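Long-range contact in ADP-ribosylation factor-binding protein GGA1 (Saccharomyces cerevisiae, PDB 5CN2), which may help regulate membrane traffic through the trans-Golgi network and binds the small GTPases ARF1 and ARF2, this chain being its C-terminal GAE (gamma-ear) domain: residues Val38-Asn43 and Gly81-Ala86. Sequence-based numbering, arbitrary orientation.
Sequences VIFYSN and GIKQIA
G81 meets Y41 at one end of an antiparallel strand pair, where G81 N donates a weak, bent hydrogen bond to Y41 O (3.2 Å). The next residue holds more firmly: Y41 N reaches I82 O over 2.9 Å, nearly straight at 160°. On the same side of the sheet, the CG2 branch of I82 presses against the Y41 ring, 3.5 Å from CD2. K83 pairs with F40 in a non-hydrogen-bonded position; its CA-H faces I39 O, while F40 CA-H faces I82 O in the same manner. The lysine runs alongside the F40 side chain because its CG stands opposite the backbone N (chi1 -179°), and this CG lies 3.8 Å from F40 CE1 and also near V38 CG1. Q84 and I39 exchange two backbone hydrogen bonds, Q84 N to I39 O and I39 N to Q84 O. The aliphatic start of Q84 lies in plane at the edge of the Y41 ring, CB being 3.9 Å from CE2, and the amide ends beside the Y41 hydroxyl, its plane turned 59° from the ring. At I85 the pair is again non-hydrogen-bonded, and CD1 nestles against both methyls of V38, 3.7 Å from CG1 and from CG2. The two faces thus differ: V38, F40, K83 and I85 share one, where K83 is exposed and V38 is covered, whereas I39, Y41, I82 and Q84 are buried within the immunoglobulin-like beta-sandwich of the GAE domain. There Y41 and Q84 touch L54 of strand 52-56 in the opposing sheet, and Y41 also meets the F52 ring. Within their own sheet, strand 34-43 is flanked on its other edge by strand 21-29, and strand 78-89 by strand 63-66.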
loop_
_atom_site.group_PDB
_atom_site.type_symbol
_atom_site.label_atom_id
_atom_site.label_comp_id
_atom_site.label_asym_id
_atom_site.label_seq_id
_atom_site.Cartn_x
_atom_site.Cartn_y
_atom_site.Cartn_z
ATOM N N VAL A 38 -5.820 5.116 -0.557
ATOM C CA VAL A 38 -6.450 3.998 -1.228
ATOM C C VAL A 38 -5.344 3.277 -1.965
ATOM O O VAL A 38 -4.750 3.830 -2.896
ATOM C CB VAL A 38 -7.561 4.475 -2.156
ATOM C CG1 VAL A 38 -8.299 3.290 -2.761
ATOM C CG2 VAL A 38 -8.515 5.364 -1.373
ATOM N N ILE A 39 -5.042 2.062 -1.502
ATOM C CA ILE A 39 -3.944 1.262 -2.029
ATOM C C ILE A 39 -4.496 0.206 -2.986
ATOM O O ILE A 39 -5.548 -0.387 -2.738
ATOM C CB ILE A 39 -3.166 0.569 -0.907
ATOM C CG1 ILE A 39 -2.882 1.570 0.221
ATOM C CG2 ILE A 39 -1.867 -0.064 -1.439
ATOM C CD1 ILE A 39 -2.057 1.010 1.371
ATOM N N PHE A 40 -3.784 -0.011 -4.084
ATOM C CA PHE A 40 -4.198 -0.974 -5.094
ATOM C C PHE A 40 -3.039 -1.901 -5.396
ATOM O O PHE A 40 -1.890 -1.459 -5.521
ATOM C CB PHE A 40 -4.611 -0.262 -6.389
ATOM C CG PHE A 40 -5.826 0.593 -6.257
ATOM C CD1 PHE A 40 -7.079 0.063 -6.489
ATOM C CD2 PHE A 40 -5.711 1.941 -5.943
ATOM C CE1 PHE A 40 -8.209 0.857 -6.379
ATOM C CE2 PHE A 40 -6.826 2.733 -5.841
ATOM C CZ PHE A 40 -8.079 2.187 -6.041
ATOM N N TYR A 41 -3.355 -3.173 -5.566
ATOM C CA TYR A 41 -2.358 -4.181 -5.843
ATOM C C TYR A 41 -2.619 -4.775 -7.218
ATOM O O TYR A 41 -3.756 -5.162 -7.519
ATOM C CB TYR A 41 -2.399 -5.244 -4.743
ATOM C CG TYR A 41 -2.353 -4.659 -3.317
ATOM C CD1 TYR A 41 -1.145 -4.366 -2.691
ATOM C CD2 TYR A 41 -3.506 -4.410 -2.619
ATOM C CE1 TYR A 41 -1.102 -3.849 -1.398
ATOM C CE2 TYR A 41 -3.477 -3.884 -1.331
ATOM C CZ TYR A 41 -2.269 -3.607 -0.732
ATOM O OH TYR A 41 -2.254 -3.093 0.535
ATOM N N SER A 42 -1.575 -4.806 -8.058
ATOM C CA SER A 42 -1.695 -5.291 -9.424
ATOM C C SER A 42 -0.707 -6.429 -9.743
ATOM O O SER A 42 0.488 -6.273 -9.566
ATOM C CB SER A 42 -1.468 -4.145 -10.402
ATOM O OG SER A 42 -2.485 -3.160 -10.282
ATOM N N ASN A 43 -1.219 -7.546 -10.254
ATOM C CA ASN A 43 -0.387 -8.671 -10.688
ATOM C C ASN A 43 -0.021 -8.379 -12.127
ATOM O O ASN A 43 -0.906 -8.328 -12.986
ATOM C CB ASN A 43 -1.184 -9.975 -10.551
ATOM C CG ASN A 43 -0.394 -11.234 -10.901
ATOM O OD1 ASN A 43 0.697 -11.201 -11.474
ATOM N ND2 ASN A 43 -0.973 -12.378 -10.541
ATOM N N GLY A 81 -6.655 -5.633 -8.699
ATOM C CA GLY A 81 -7.468 -6.770 -8.239
ATOM C C GLY A 81 -7.754 -6.809 -6.737
ATOM O O GLY A 81 -8.688 -7.482 -6.288
ATOM N N ILE A 82 -6.926 -6.106 -5.971
ATOM C CA ILE A 82 -7.117 -5.925 -4.533
ATOM C C ILE A 82 -7.000 -4.431 -4.226
ATOM O O ILE A 82 -6.106 -3.747 -4.723
ATOM C CB ILE A 82 -6.081 -6.716 -3.716
ATOM C CG1 ILE A 82 -6.208 -8.225 -3.978
ATOM C CG2 ILE A 82 -6.285 -6.489 -2.223
ATOM C CD1 ILE A 82 -5.070 -9.026 -3.382
ATOM N N LYS A 83 -7.949 -3.939 -3.446
ATOM C CA LYS A 83 -7.966 -2.572 -2.951
ATOM C C LYS A 83 -7.905 -2.627 -1.410
ATOM O O LYS A 83 -8.463 -3.544 -0.778
ATOM C CB LYS A 83 -9.263 -1.895 -3.400
ATOM C CG LYS A 83 -9.419 -0.436 -2.980
ATOM C CD LYS A 83 -10.881 -0.026 -2.771
ATOM C CE LYS A 83 -11.451 0.667 -3.991
ATOM N NZ LYS A 83 -12.935 0.795 -3.937
ATOM N N GLN A 84 -7.251 -1.641 -0.807
ATOM C CA GLN A 84 -7.182 -1.548 0.652
ATOM C C GLN A 84 -7.080 -0.120 1.138
ATOM O O GLN A 84 -6.105 0.573 0.815
ATOM C CB GLN A 84 -5.980 -2.324 1.183
ATOM C CG GLN A 84 -5.900 -2.272 2.707
ATOM C CD GLN A 84 -4.928 -3.256 3.316
ATOM O OE1 GLN A 84 -5.175 -3.751 4.420
ATOM N NE2 GLN A 84 -3.830 -3.550 2.620
ATOM N N ILE A 85 -8.054 0.284 1.948
ATOM C CA ILE A 85 -8.160 1.647 2.470
ATOM C C ILE A 85 -7.394 1.834 3.779
ATOM O O ILE A 85 -7.448 0.995 4.679
ATOM C CB ILE A 85 -9.612 2.047 2.772
ATOM C CG1 ILE A 85 -10.536 1.736 1.597
ATOM C CG2 ILE A 85 -9.692 3.532 3.122
ATOM C CD1 ILE A 85 -10.146 2.451 0.329
ATOM N N ALA A 86 -6.679 2.949 3.866
ATOM C CA ALA A 86 -6.035 3.356 5.103
ATOM C C ALA A 86 -6.234 4.847 5.332
ATOM O O ALA A 86 -6.563 5.600 4.409
ATOM C CB ALA A 86 -4.551 3.030 5.062
#